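Local coordinates for acetoin utilization protein AcuB, putative (PDB 2O16) that is of unknown function but, as a putative acetoin utilization protein with paired CBS domains, probably acts as a regulatory, ligand-sensing module, at residues D9-H14 and V119-I124. Sequence-based numbering, arbitrary orientation.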
ATOM      1  N   ASP A   9       6.967   8.514  -9.926  1.00 26.62           N
ATOM      2  CA  ASP A   9       6.743   9.966  -9.980  1.00 27.05           C
ATOM      3  C   ASP A   9       5.608  10.390  -9.048  1.00 26.32           C
ATOM      4  O   ASP A   9       5.526  11.559  -8.638  1.00 27.34           O
ATOM      5  CB  ASP A   9       6.428  10.415 -11.425  1.00 28.23           C
ATOM      6  CG  ASP A   9       7.597  10.231 -12.381  1.00 29.46           C
ATOM      7  OD1 ASP A   9       8.761  10.273 -11.927  1.00 32.53           O
ATOM      8  OD2 ASP A   9       7.354  10.074 -13.612  1.00 31.83           O
ATOM      9  N   MET A  10       4.749   9.446  -8.667  1.00 25.20           N
ATOM     10  CA  MET A  10       3.549   9.784  -7.895  1.00 23.83           C
ATOM     11  C   MET A  10       3.314   8.952  -6.646  1.00 22.71           C
ATOM     12  O   MET A  10       2.403   9.257  -5.861  1.00 22.40           O
ATOM     13  CB  MET A  10       2.310   9.722  -8.808  1.00 24.45           C
ATOM     14  CG  MET A  10       2.054   8.343  -9.439  1.00 25.80           C
ATOM     15  SD  MET A  10       1.199   7.236  -8.272  1.00 28.57           S
ATOM     16  CE  MET A  10      -0.465   7.905  -8.341  1.00 26.29           C
ATOM     17  N   MET A  11       4.108   7.895  -6.462  1.00 21.43           N
ATOM     18  CA  MET A  11       3.950   6.995  -5.305  1.00 21.07           C
ATOM     19  C   MET A  11       4.332   7.697  -4.019  1.00 21.26           C
ATOM     20  O   MET A  11       5.096   8.668  -4.038  1.00 21.62           O
ATOM     21  CB  MET A  11       4.799   5.728  -5.466  1.00 20.31           C
ATOM     22  CG  MET A  11       6.301   5.960  -5.478  1.00 20.81           C
ATOM     23  SD  MET A  11       7.251   4.488  -5.774  1.00 21.47           S
ATOM     24  CE  MET A  11       8.936   5.049  -5.514  1.00 18.37           C
ATOM     25  N   THR A  12       3.794   7.200  -2.911  1.00 21.38           N
ATOM     26  CA  THR A  12       4.222   7.569  -1.577  1.00 22.20           C
ATOM     27  C   THR A  12       5.555   6.855  -1.334  1.00 22.23           C
ATOM     28  O   THR A  12       5.614   5.623  -1.350  1.00 21.31           O
ATOM     29  CB  THR A  12       3.154   7.145  -0.519  1.00 21.53           C
ATOM     30  OG1 THR A  12       1.977   7.944  -0.671  1.00 23.55           O
ATOM     31  CG2 THR A  12       3.655   7.265   0.911  1.00 22.01           C
ATOM     32  N   ARG A  13       6.620   7.625  -1.117  1.00 22.26           N
ATOM     33  CA  ARG A  13       7.925   7.031  -0.863  1.00 25.30           C
ATOM     34  C   ARG A  13       8.118   6.828   0.657  1.00 24.54           C
ATOM     35  O   ARG A  13       7.372   7.373   1.452  1.00 23.76           O
ATOM     36  CB  ARG A  13       9.036   7.914  -1.464  1.00 25.11           C
ATOM     37  CG  ARG A  13       8.876   8.185  -2.952  1.00 26.97           C
ATOM     38  CD  ARG A  13      10.099   8.916  -3.516  1.00 30.12           C
ATOM     39  NE  ARG A  13       9.986   9.156  -4.959  1.00 37.58           N
ATOM     40  CZ  ARG A  13      10.688   8.513  -5.892  1.00 40.06           C
ATOM     41  NH1 ARG A  13      11.573   7.583  -5.546  1.00 41.81           N
ATOM     42  NH2 ARG A  13      10.511   8.810  -7.178  1.00 41.08           N
ATOM     43  N   HIS A  14       9.107   6.044   1.058  1.00 25.78           N
ATOM     44  CA  HIS A  14       9.329   5.776   2.503  1.00 27.19           C
ATOM     45  C   HIS A  14       8.048   5.461   3.279  1.00 25.28           C
ATOM     46  O   HIS A  14       7.800   6.082   4.308  1.00 25.15           O
ATOM     47  CB  HIS A  14      10.004   6.969   3.223  1.00 28.88           C
ATOM     48  CG  HIS A  14      11.022   7.679   2.402  1.00 34.03           C
ATOM     49  ND1 HIS A  14      12.141   7.049   1.896  1.00 39.62           N
ATOM     50  CD2 HIS A  14      11.099   8.972   2.004  1.00 37.80           C
ATOM     51  CE1 HIS A  14      12.859   7.923   1.212  1.00 40.79           C
ATOM     52  NE2 HIS A  14      12.250   9.097   1.265  1.00 40.88           N
ATOM     53  N   VAL A 119      13.094  -5.136  -2.758  1.00 26.89           N
ATOM     54  CA  VAL A 119      12.991  -4.038  -1.752  1.00 25.88           C
ATOM     55  C   VAL A 119      11.772  -3.156  -1.998  1.00 24.65           C
ATOM     56  O   VAL A 119      11.536  -2.713  -3.131  1.00 24.11           O
ATOM     57  CB  VAL A 119      14.222  -3.091  -1.736  1.00 25.93           C
ATOM     58  CG1 VAL A 119      14.052  -1.981  -0.653  1.00 25.92           C
ATOM     59  CG2 VAL A 119      15.517  -3.875  -1.503  1.00 28.26           C
ATOM     60  N   LEU A 120      11.015  -2.901  -0.937  1.00 22.99           N
ATOM     61  CA  LEU A 120       9.882  -1.984  -1.018  1.00 21.53           C
ATOM     62  C   LEU A 120      10.395  -0.554  -1.139  1.00 20.99           C
ATOM     63  O   LEU A 120      11.082  -0.079  -0.224  1.00 21.06           O
ATOM     64  CB  LEU A 120       9.034  -2.109   0.241  1.00 20.68           C
ATOM     65  CG  LEU A 120       7.807  -1.201   0.244  1.00 20.27           C
ATOM     66  CD1 LEU A 120       6.716  -1.747  -0.690  1.00 19.52           C
ATOM     67  CD2 LEU A 120       7.331  -1.113   1.652  1.00 22.45           C
ATOM     68  N   VAL A 121      10.114   0.116  -2.264  1.00 19.28           N
ATOM     69  CA  VAL A 121      10.536   1.510  -2.447  1.00 19.28           C
ATOM     70  C   VAL A 121       9.378   2.524  -2.315  1.00 19.29           C
ATOM     71  O   VAL A 121       9.577   3.749  -2.194  1.00 19.22           O
ATOM     72  CB  VAL A 121      11.324   1.689  -3.784  1.00 19.69           C
ATOM     73  CG1 VAL A 121      12.603   0.840  -3.737  1.00 20.00           C
ATOM     74  CG2 VAL A 121      10.465   1.299  -5.015  1.00 17.53           C
ATOM     75  N   GLY A 122       8.151   2.025  -2.333  1.00 18.17           N
ATOM     76  CA  GLY A 122       7.023   2.944  -2.216  1.00 17.50           C
ATOM     77  C   GLY A 122       5.710   2.193  -2.212  1.00 17.81           C
ATOM     78  O   GLY A 122       5.696   0.977  -2.341  1.00 17.37           O
ATOM     79  N   ILE A 123       4.607   2.933  -2.071  1.00 18.61           N
ATOM     80  CA  ILE A 123       3.260   2.377  -2.275  1.00 19.03           C
ATOM     81  C   ILE A 123       2.428   3.343  -3.100  1.00 18.78           C
ATOM     82  O   ILE A 123       2.662   4.555  -3.055  1.00 18.09           O
ATOM     83  CB  ILE A 123       2.497   2.087  -0.941  1.00 19.34           C
ATOM     84  CG1 ILE A 123       2.390   3.363  -0.064  1.00 18.68           C
ATOM     85  CG2 ILE A 123       3.172   0.884  -0.208  1.00 21.97           C
ATOM     86  CD1 ILE A 123       1.504   3.200   1.241  1.00 21.82           C
ATOM     87  N   ILE A 124       1.471   2.799  -3.861  1.00 18.36           N
ATOM     88  CA  ILE A 124       0.465   3.629  -4.514  1.00 19.28           C
ATOM     89  C   ILE A 124      -0.836   3.441  -3.765  1.00 18.65           C
ATOM     90  O   ILE A 124      -1.326   2.313  -3.654  1.00 19.41           O
ATOM     91  CB  ILE A 124       0.208   3.211  -5.981  1.00 18.23           C
ATOM     92  CG1 ILE A 124       1.505   3.201  -6.804  1.00 19.59           C
ATOM     93  CG2 ILE A 124      -0.876   4.137  -6.600  1.00 20.32           C
ATOM     94  CD1 ILE A 124       1.297   2.601  -8.198  1.00 21.47           C
TER
HETATM   95  O   HOH W   1      11.076   5.237  -0.816  1.00 37.98           O
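The short edge strand 12-13 of the first CBS range joins the sheet of the second where Thr-12 pairs with Ile-123 of strand 119-124. The two residues form an antiparallel hydrogen-bonded pair: Thr-12 N gives its hydrogen to Ile-123 O at 2.9 Å, approaching almost end-on to that carbonyl, and Ile-123 N returns a straighter bond, 158° at the hydrogen, to Thr-12 O at 3.0 Å. Farther along, the strands part, and a water takes over, accepting from His-14 N (2.8 Å) and donating to Val-121 O. On one face of the ladder Thr-12 CB rests on Ile-123 CG1, 3.9 Å away, while Thr-12 OG1 is hydrogen-bonded to Asp-128 OD1 of helix 126-141. Met-11 reaches across the neighbouring strand: with CG between backbone N and carbonyl carbon (chi1 65°) and the chain extended beyond, its SD lies 3.9 Å from Gly-122 CA and its CE meets Val-121 CG2 at 4.1 Å. The same CE sits over the rim of one face of the Arg-13 guanidinium. Met-10, its chain bent at both chi2 and chi3, brings SD to 4.1 Å from Ile-124 CG2, the two side chains crossing at about a right angle beside Phe-129. Strand 119-124 carries a classic bulge, Val-121 and Gly-122 being set against the single Val-114 of strand 112-116; a strand from one CBS sequence completes the sheet of the other, consistent with a CBS pair.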